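Local coordinates for ancylostoma secreted protein 1 (Necator americanus, PDB 3NT8) that is probably associated with the transition of infective hookworm larvae to parasitism, as a secreted protein built from two CAP domains, at residues 72-78 / 157-162; 96-100 / 176-182; 83-89 / 163-167; 103-107 / 118-122. All coordinates share one frame; numbering follows the deposited sequence.

Interaction 1. Residues 72-78 / 157-162; sequences LSWDCAM and TTKLGC
Ser73 and Trp74 pair in parallel with Lys159 and Leu160. Ser73 N donates to Thr158 O at 2.9 Å, Leu160 N to Ser73 O at 3.0 Å, and Asp75 N to Leu160 O at 2.9 Å, so Ser73 bonds to both neighbours of Lys159. A water bridges Thr158 O and Ser73 OG. Leu72 CD2 lies 3.6 Å from Thr157 CG2, and its CB and CD1 both reach Leu160 CB.

On the face carrying Trp74 and Leu160, Leu160 CD2 lies 4.0 Å from Trp74 CZ3, while Leu160 O sits over the rim of one indole face. With CG anti to the backbone N (chi1 -164°), the indole reaches along the strand until CH2 is 3.9 Å from Cys162 CB; the Cys162 sulfur approaches the ring obliquely. On the other face Met78 SD meets Lys159 CB at 3.9 Å, the chains crossing at about a right angle, and Met78 CB packs on the bare CA of Gly161. Asp75 is the N-cap of the helix: its OD2 accepts from Met78 N at 2.7 Å through the anti lone pair.

Further out, Glu79 OE1 accepts a hydrogen bond from Trp74 NE1, and Asn178 bonds to Lys159 N and Thr158 OG1. Trp74 and Leu160 face helix 34-52, Met78 brings helix 76-85 onto the opposite face, and strand 170-177 follows beside 159-167.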
# COMPACT_ATOMS: atom_id res chain seq x y z
N LEU A 72 14.17 4.81 8.23
CA LEU A 72 13.62 6.15 7.98
C LEU A 72 14.71 7.19 7.84
O LEU A 72 15.72 7.14 8.55
CB LEU A 72 12.64 6.54 9.14
CG LEU A 72 11.49 5.54 9.42
CD1 LEU A 72 10.45 5.97 10.52
CD2 LEU A 72 10.74 5.31 8.11
N SER A 73 14.51 8.13 6.94
CA SER A 73 15.31 9.36 6.88
C SER A 73 14.45 10.51 7.29
O SER A 73 13.22 10.53 7.05
CB SER A 73 15.75 9.60 5.45
OG SER A 73 16.49 8.48 5.04
N TRP A 74 15.06 11.49 7.94
CA TRP A 74 14.33 12.74 8.27
C TRP A 74 13.90 13.60 7.07
O TRP A 74 14.64 13.76 6.10
CB TRP A 74 15.17 13.57 9.26
CG TRP A 74 14.40 14.63 9.94
CD1 TRP A 74 14.30 15.96 9.56
CD2 TRP A 74 13.65 14.50 11.14
NE1 TRP A 74 13.52 16.63 10.44
CE2 TRP A 74 13.12 15.77 11.44
CE3 TRP A 74 13.37 13.41 12.02
CZ2 TRP A 74 12.31 16.01 12.55
CZ3 TRP A 74 12.56 13.64 13.13
CH2 TRP A 74 12.05 14.94 13.39
N ASP A 75 12.72 14.22 7.13
CA ASP A 75 12.35 15.09 6.02
C ASP A 75 11.99 16.49 6.51
O ASP A 75 11.07 16.64 7.30
CB ASP A 75 11.25 14.43 5.18
CG ASP A 75 10.90 15.24 3.94
OD1 ASP A 75 11.34 14.87 2.85
OD2 ASP A 75 10.17 16.24 4.06
N CYS A 76 12.71 17.53 6.06
CA CYS A 76 12.52 18.86 6.67
C CYS A 76 11.16 19.46 6.35
O CYS A 76 10.56 20.14 7.19
CB CYS A 76 13.63 19.84 6.34
SG CYS A 76 15.26 19.31 6.94
N ALA A 77 10.69 19.18 5.13
CA ALA A 77 9.48 19.68 4.59
C ALA A 77 8.34 19.04 5.32
O ALA A 77 7.33 19.70 5.63
CB ALA A 77 9.41 19.35 3.09
N MET A 78 8.47 17.73 5.60
CA MET A 78 7.44 17.03 6.40
C MET A 78 7.38 17.59 7.80
O MET A 78 6.29 17.91 8.25
CB MET A 78 7.64 15.51 6.42
CG MET A 78 7.05 14.87 5.18
SD MET A 78 7.68 13.24 5.00
CE MET A 78 6.87 12.50 6.41
N THR A 157 7.52 2.40 4.60
CA THR A 157 7.80 3.82 4.95
C THR A 157 9.29 4.11 4.89
O THR A 157 10.08 3.32 5.35
CB THR A 157 7.26 4.15 6.36
OG1 THR A 157 5.85 3.86 6.34
CG2 THR A 157 7.43 5.59 6.71
N THR A 158 9.65 5.24 4.31
CA THR A 158 11.03 5.66 4.20
C THR A 158 11.27 7.07 4.81
O THR A 158 12.43 7.43 5.09
CB THR A 158 11.42 5.73 2.71
OG1 THR A 158 10.50 6.61 2.03
CG2 THR A 158 11.38 4.31 2.06
N LYS A 159 10.22 7.87 4.97
CA LYS A 159 10.42 9.26 5.44
C LYS A 159 9.66 9.60 6.72
O LYS A 159 8.51 9.15 6.92
CB LYS A 159 10.07 10.28 4.36
CG LYS A 159 11.13 10.46 3.26
CD LYS A 159 10.98 11.77 2.43
CE LYS A 159 9.94 11.72 1.32
NZ LYS A 159 10.35 10.89 0.14
N LEU A 160 10.29 10.41 7.58
CA LEU A 160 9.77 10.71 8.91
C LEU A 160 9.79 12.23 9.14
O LEU A 160 10.77 12.89 8.76
CB LEU A 160 10.65 10.05 9.98
CG LEU A 160 10.24 10.36 11.42
CD1 LEU A 160 8.87 9.83 11.71
CD2 LEU A 160 11.25 9.88 12.49
N GLY A 161 8.74 12.78 9.77
CA GLY A 161 8.75 14.19 10.19
C GLY A 161 8.04 14.37 11.52
O GLY A 161 6.86 14.04 11.64
N CYS A 162 8.77 14.87 12.52
CA CYS A 162 8.13 15.05 13.84
C CYS A 162 8.39 16.49 14.38
O CYS A 162 9.39 17.12 13.98
CB CYS A 162 8.60 14.01 14.87
SG CYS A 162 8.68 12.26 14.45
O HOH W 1 14.72 7.14 3.23

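Interaction 2. Residues 96-100 / 176-182; sequences IQGVA and IYNGVGY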
# COMPACT_ATOMS: atom_id res chain seq x y z
N ILE A 96 -2.70 16.75 6.86
CA ILE A 96 -1.57 16.95 5.92
C ILE A 96 -1.55 15.95 4.74
O ILE A 96 -1.79 14.72 4.94
CB ILE A 96 -0.19 16.93 6.65
CG1 ILE A 96 -0.14 18.04 7.72
CG2 ILE A 96 0.99 17.08 5.63
CD1 ILE A 96 0.80 17.76 8.83
N GLN A 97 -1.20 16.46 3.55
CA GLN A 97 -1.22 15.63 2.34
C GLN A 97 -0.10 14.61 2.27
O GLN A 97 1.03 14.89 2.70
CB GLN A 97 -1.27 16.46 1.05
CG GLN A 97 -0.16 17.47 0.82
CD GLN A 97 -0.66 18.69 -0.00
OE1 GLN A 97 -1.86 18.81 -0.34
NE2 GLN A 97 0.26 19.60 -0.32
N GLY A 98 -0.44 13.42 1.77
CA GLY A 98 0.56 12.39 1.47
C GLY A 98 1.08 11.56 2.63
O GLY A 98 1.97 10.72 2.45
N VAL A 99 0.52 11.76 3.83
CA VAL A 99 1.13 11.18 5.03
C VAL A 99 0.12 10.63 6.04
O VAL A 99 -1.05 11.06 6.08
CB VAL A 99 2.04 12.22 5.76
CG1 VAL A 99 3.32 12.54 4.89
CG2 VAL A 99 1.22 13.51 6.14
N ALA A 100 0.60 9.68 6.85
CA ALA A 100 -0.14 9.22 8.02
C ALA A 100 0.38 10.00 9.26
O ALA A 100 1.48 10.50 9.27
CB ALA A 100 0.05 7.73 8.18
N ILE A 176 4.56 12.48 11.47
CA ILE A 176 3.89 12.11 10.23
C ILE A 176 4.82 11.23 9.41
O ILE A 176 6.05 11.30 9.57
CB ILE A 176 3.45 13.34 9.34
CG1 ILE A 176 4.53 14.38 9.26
CG2 ILE A 176 2.19 13.97 9.83
CD1 ILE A 176 4.28 15.32 8.16
N TYR A 177 4.24 10.40 8.55
CA TYR A 177 4.99 9.30 7.89
C TYR A 177 4.51 9.20 6.48
O TYR A 177 3.33 9.29 6.24
CB TYR A 177 4.69 7.95 8.58
CG TYR A 177 4.94 7.94 10.05
CD1 TYR A 177 6.10 7.35 10.58
CD2 TYR A 177 4.00 8.43 10.92
CE1 TYR A 177 6.29 7.30 11.94
CE2 TYR A 177 4.21 8.37 12.28
CZ TYR A 177 5.34 7.80 12.78
OH TYR A 177 5.60 7.78 14.11
N ASN A 178 5.42 9.00 5.52
CA ASN A 178 5.05 8.90 4.14
C ASN A 178 4.51 7.50 3.73
O ASN A 178 4.52 7.15 2.53
CB ASN A 178 6.22 9.28 3.23
CG ASN A 178 7.37 8.24 3.25
OD1 ASN A 178 7.51 7.47 4.21
ND2 ASN A 178 8.21 8.24 2.20
N GLY A 179 4.07 6.71 4.71
CA GLY A 179 3.43 5.43 4.40
C GLY A 179 2.27 5.25 5.36
O GLY A 179 2.29 5.78 6.50
N VAL A 180 1.30 4.46 4.91
CA VAL A 180 0.10 4.17 5.67
C VAL A 180 0.11 2.71 6.23
O VAL A 180 0.11 1.74 5.45
CB VAL A 180 -1.15 4.48 4.78
CG1 VAL A 180 -2.44 4.19 5.54
CG2 VAL A 180 -1.09 5.97 4.31
N GLY A 181 0.11 2.55 7.55
CA GLY A 181 0.16 1.21 8.16
C GLY A 181 -1.14 0.72 8.77
O GLY A 181 -1.23 -0.44 9.21
N TYR A 182 -2.15 1.58 8.79
CA TYR A 182 -3.44 1.24 9.33
C TYR A 182 -4.50 0.74 8.29
O TYR A 182 -5.73 0.89 8.49
CB TYR A 182 -3.96 2.41 10.15
CG TYR A 182 -3.88 3.74 9.44
CD1 TYR A 182 -4.88 4.10 8.54
CD2 TYR A 182 -2.83 4.64 9.68
CE1 TYR A 182 -4.84 5.29 7.87
CE2 TYR A 182 -2.78 5.89 9.01
CZ TYR A 182 -3.81 6.20 8.11
OH TYR A 182 -3.86 7.37 7.37
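An antiparallel pairing closes one border of the sheet here: a type II turn from Ile96 to Val99 delivers the chain into strand 100-107, whose first residue pairs with Tyr177 at the end of strand 170-177. Ala100 and Tyr177 form a hydrogen-bonded pair, Ala100 N giving to Tyr177 O at 2.8 Å in the carbonyl plane and Tyr177 N returning a bond to Ala100 O at 2.9 Å. The same Ala100 O also receives a CA-H contact from Ile176, 3.1 Å from Ile176 CA.

Gly98 takes the positive phi of the turn. Val99 then puts its CG2 against Ile176 CG2 at 3.8 Å, the two branched chains lying aslant. Ile176 CG2 is turned this way because CG1 takes the site between backbone N and carbonyl carbon (chi1 44°), and it also meets Ile96 CD1 at 4.2 Å. Met78 of helix 76-85 touches both Val99 and Ile176, so this small apolar patch lies beneath that helix.

Across the sheet, the methyl of Ala100 points into a bend of segment 176-182. Its CB is 3.4 Å from Gly179 O and 3.5 Å from Tyr182 CE2, where it meets the edge of the phenol ring. One face of that ring carries Val180 CG1.

Tyr177 stands on this side too, its hydroxyl hydrogen-bonded to His44 NE2 of helix 34-52 and its ring touching helix 147-153. A sheet with helices on both faces, closed at its border by such an antiparallel strand, is the alpha-beta-alpha sandwich of the CAP domain.

Interaction 3. Residues 83-89 / 163-167; sequences QDAIQSC and AYKVC
Lys165 NZ donates to Gln87 OE1 at 2.6 Å, the shortest polar bond between the segments, and it comes from above the amide: the ammonium lies 39° out of the carbonyl plane. The other end of that amide is held too, since Gln87 NE2 gives to Gln83 O at 3.1 Å with the acceptor almost in the amide plane, which should fix the rotation of the group. Lys165 reaches it by a bend at its second torsion, after which the chain runs extended, its CD and CE passing aslant over the Gln87 amide, CD nearer NE2 and CE nearer OE1.

Gln83 makes the second side-chain bond. Its NE2 gives to Tyr164 O at 3.1 Å, straight at the hydrogen (165°) although the donor stands above the Tyr164 carbonyl plane, while its OE1 accepts from Asn29 and rests on Ala163 CB. Deeper in, the CD1 of Ile86 lies against the strand, 3.7 Å from Ala163 O and 4.0 Å from Lys165 CB.

In the alpha-beta-alpha sandwich of the CAP domain this is where the C-terminal end of helix 76-85 lies against strand 159-167, on the sheet face that Ala163, Lys165 and Cys167 point to. Beyond the helix a type I turn from Ile86 to Cys89, closed by Cys89 N to Ile86 O at 3.0 Å, brings the chain back to the strand.

There the disulfide between Cys89 and Cys167 joins the two segments, SG to SG 2.1 Å with a chi3 of 93°, close to the relaxed right angle. Cys89 SG also lies 3.3 Å from Lys165 O, and the Cys89 side chain touches Ala172 of strand 170-177.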
# COMPACT_ATOMS: atom_id res chain seq x y z
N GLN A 83 4.79 21.07 11.89
CA GLN A 83 5.01 22.09 12.91
C GLN A 83 4.00 23.25 12.77
O GLN A 83 3.49 23.74 13.77
CB GLN A 83 6.45 22.59 12.87
CG GLN A 83 6.72 23.68 13.90
CD GLN A 83 7.09 23.09 15.24
OE1 GLN A 83 8.17 22.58 15.37
NE2 GLN A 83 6.20 23.14 16.21
N ASP A 84 3.73 23.66 11.53
CA ASP A 84 2.78 24.73 11.22
C ASP A 84 1.35 24.37 11.62
O ASP A 84 0.53 25.24 11.87
CB ASP A 84 2.84 25.11 9.73
CG ASP A 84 4.13 25.74 9.36
OD1 ASP A 84 4.73 26.42 10.21
OD2 ASP A 84 4.56 25.59 8.19
N ALA A 85 1.07 23.07 11.73
CA ALA A 85 -0.30 22.63 11.94
C ALA A 85 -0.67 22.48 13.38
O ALA A 85 -1.85 22.43 13.73
CB ALA A 85 -0.59 21.37 11.17
N ILE A 86 0.34 22.41 14.23
CA ILE A 86 0.13 22.16 15.65
C ILE A 86 0.38 23.40 16.53
O ILE A 86 0.55 23.28 17.74
CB ILE A 86 0.94 20.91 16.15
CG1 ILE A 86 2.47 21.14 16.04
CG2 ILE A 86 0.58 19.68 15.29
CD1 ILE A 86 3.30 20.11 16.80
N GLN A 87 0.41 24.58 15.93
CA GLN A 87 0.80 25.77 16.71
C GLN A 87 -0.17 26.06 17.88
O GLN A 87 0.23 26.60 18.93
CB GLN A 87 1.02 27.00 15.81
CG GLN A 87 2.29 26.95 14.92
CD GLN A 87 3.61 27.10 15.69
OE1 GLN A 87 3.89 28.15 16.31
NE2 GLN A 87 4.46 26.05 15.63
N SER A 88 -1.43 25.66 17.72
CA SER A 88 -2.43 25.90 18.75
C SER A 88 -2.79 24.62 19.54
O SER A 88 -3.82 24.59 20.24
CB SER A 88 -3.68 26.43 18.08
OG SER A 88 -4.02 25.56 17.01
N CYS A 89 -1.93 23.60 19.45
CA CYS A 89 -2.17 22.26 20.03
C CYS A 89 -3.60 21.74 19.73
O CYS A 89 -4.38 21.44 20.68
CB CYS A 89 -1.84 22.20 21.53
SG CYS A 89 -0.16 22.79 21.95
N ALA A 163 7.50 16.93 15.29
CA ALA A 163 7.55 18.21 15.94
C ALA A 163 6.70 18.20 17.23
O ALA A 163 5.78 17.41 17.31
CB ALA A 163 7.06 19.33 14.93
N TYR A 164 7.06 18.99 18.26
CA TYR A 164 6.18 19.25 19.41
C TYR A 164 5.88 20.77 19.48
O TYR A 164 6.54 21.54 18.81
CB TYR A 164 6.72 18.72 20.73
CG TYR A 164 8.10 19.26 21.07
CD1 TYR A 164 8.29 20.61 21.46
CD2 TYR A 164 9.20 18.46 20.93
CE1 TYR A 164 9.56 21.12 21.72
CE2 TYR A 164 10.48 18.95 21.18
CZ TYR A 164 10.64 20.29 21.57
OH TYR A 164 11.89 20.78 21.80
N LYS A 165 4.82 21.17 20.18
CA LYS A 165 4.51 22.57 20.46
C LYS A 165 3.96 22.68 21.86
O LYS A 165 3.06 21.94 22.19
CB LYS A 165 3.47 23.09 19.48
CG LYS A 165 3.18 24.57 19.57
CD LYS A 165 4.36 25.44 19.19
CE LYS A 165 3.86 26.92 19.29
NZ LYS A 165 4.82 27.97 18.76
N VAL A 166 4.51 23.60 22.66
CA VAL A 166 3.95 23.95 23.97
C VAL A 166 2.78 24.99 23.83
O VAL A 166 2.88 25.98 23.11
CB VAL A 166 5.05 24.47 24.96
CG1 VAL A 166 4.48 24.84 26.30
CG2 VAL A 166 6.12 23.41 25.15
N CYS A 167 1.65 24.73 24.51
CA CYS A 167 0.58 25.71 24.53
C CYS A 167 0.20 26.01 25.96
O CYS A 167 -0.81 25.54 26.45
CB CYS A 167 -0.64 25.23 23.75
SG CYS A 167 -0.31 24.85 22.06

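Interaction 4. Residues 103-107 / 118-122; sequences TMSWS and KIEPT
Lys118 lays its side chain across the indole of Trp106. Its CB points toward the strand, and the bend at chi2 (-75°) turns the remainder of the chain over the ring. CD settles above the five-membered ring, 3.8 Å from its centroid, in a CH-pi contact. CE moves on toward the six-membered ring, 4.1 Å from Trp106 CE3, and NZ ends over that ring, 3.6 Å from the centroid and 27° off its normal, as a cation-pi pair. Met104 CE presses on the opposite indole face, so the ring is sandwiched.

The edge of the indole is fixed as well: Trp106 NE1 donates to Thr122 OG1 at 3.1 Å, with the oxygen close to the ring plane. Thr122 OG1 in turn donates a hydrogen bond to Lys118 O at 2.6 Å, an oxygen that also accepts from Thr122 N. The lysine thus supplies both the chain over the ring and the carbonyl that positions the ring's acceptor. The methyl CG2 of Thr122 rests on Met104 CB at 3.6 Å.

Trp106 and Thr122 also touch Leu171 and Val173, respectively, on the neighbouring strand. Helix packed on sheet in this way belongs to one outer layer of the CAP alpha-beta-alpha sandwich.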
# COMPACT_ATOMS: atom_id res chain seq x y z
N THR A 103 -0.23 11.15 16.97
CA THR A 103 -0.45 12.34 17.79
C THR A 103 -0.69 11.99 19.28
O THR A 103 -1.25 10.90 19.64
CB THR A 103 -1.63 13.23 17.23
OG1 THR A 103 -1.64 14.46 17.95
CG2 THR A 103 -2.98 12.55 17.42
N MET A 104 -0.21 12.90 20.14
CA MET A 104 -0.29 12.70 21.59
C MET A 104 -0.39 14.06 22.25
O MET A 104 0.31 15.00 21.88
CB MET A 104 0.95 11.99 22.13
CG MET A 104 0.96 11.77 23.56
SD MET A 104 -0.26 10.58 23.96
CE MET A 104 0.17 10.45 25.71
N SER A 105 -1.25 14.12 23.25
CA SER A 105 -1.45 15.36 23.98
C SER A 105 -1.13 15.17 25.47
O SER A 105 -1.58 14.21 26.09
CB SER A 105 -2.88 15.88 23.75
OG SER A 105 -3.07 17.10 24.48
N TRP A 106 -0.33 16.09 26.02
CA TRP A 106 -0.07 16.09 27.46
C TRP A 106 -0.62 17.33 28.16
O TRP A 106 -0.64 18.43 27.59
CB TRP A 106 1.44 16.03 27.73
CG TRP A 106 2.10 14.87 27.11
CD1 TRP A 106 2.69 14.81 25.88
CD2 TRP A 106 2.28 13.59 27.70
NE1 TRP A 106 3.20 13.56 25.65
CE2 TRP A 106 2.97 12.79 26.76
CE3 TRP A 106 1.93 13.04 28.94
CZ2 TRP A 106 3.32 11.47 27.02
CZ3 TRP A 106 2.26 11.72 29.20
CH2 TRP A 106 2.95 10.95 28.24
N SER A 107 -1.07 17.16 29.40
CA SER A 107 -1.47 18.30 30.20
C SER A 107 -0.76 18.30 31.52
O SER A 107 -0.56 17.25 32.14
CB SER A 107 -2.98 18.39 30.40
OG SER A 107 -3.65 18.62 29.18
N LYS A 118 9.51 14.71 27.02
CA LYS A 118 8.30 14.01 26.67
C LYS A 118 8.42 13.27 25.34
O LYS A 118 7.44 12.63 24.89
CB LYS A 118 7.12 14.98 26.65
CG LYS A 118 6.62 15.34 28.02
CD LYS A 118 5.81 14.21 28.66
CE LYS A 118 5.55 14.50 30.10
NZ LYS A 118 4.75 13.40 30.69
N ILE A 119 9.59 13.33 24.70
CA ILE A 119 9.73 12.64 23.42
C ILE A 119 9.71 11.11 23.61
O ILE A 119 9.06 10.41 22.86
CB ILE A 119 10.98 13.06 22.61
CG1 ILE A 119 10.89 14.52 22.14
CG2 ILE A 119 11.13 12.10 21.37
CD1 ILE A 119 12.25 14.98 21.52
N GLU A 120 10.42 10.61 24.60
CA GLU A 120 10.58 9.20 24.77
C GLU A 120 9.31 8.51 25.25
O GLU A 120 8.93 7.48 24.71
CB GLU A 120 11.79 8.90 25.68
CG GLU A 120 12.27 7.38 25.63
CD GLU A 120 11.38 6.37 26.39
OE1 GLU A 120 10.65 6.72 27.39
OE2 GLU A 120 11.44 5.18 25.98
N PRO A 121 8.65 9.09 26.26
CA PRO A 121 7.44 8.45 26.71
C PRO A 121 6.31 8.59 25.68
O PRO A 121 5.41 7.77 25.71
CB PRO A 121 7.13 9.16 28.06
CG PRO A 121 7.71 10.53 27.86
CD PRO A 121 9.05 10.18 27.18
N THR A 122 6.34 9.62 24.82
CA THR A 122 5.36 9.69 23.71
C THR A 122 5.54 8.53 22.71
O THR A 122 4.58 7.82 22.35
CB THR A 122 5.44 11.00 22.92
OG1 THR A 122 5.15 12.05 23.82
CG2 THR A 122 4.39 11.03 21.79

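All four contacts build the first CAP domain round one four-stranded sheet, ordered 73-74, 159-167, 170-177, 100-107. Interactions 1 and 2 lie at its two borders with centres about 10 Å apart; Gly161 O to Ile176 N, 2.8 Å, is a probable hydrogen bond joining them through the middle strands. Interaction 3 continues helix 76-85 and strand 159-167 from interaction 1, about 17 Å away between centres. Interaction 4 takes up strand 100-107 just after interaction 2 and packs helix 119-127 on the face opposite helix 76-85. Its centre is about 12 Å from that of interaction 3, with nearest atoms about 4 Å apart.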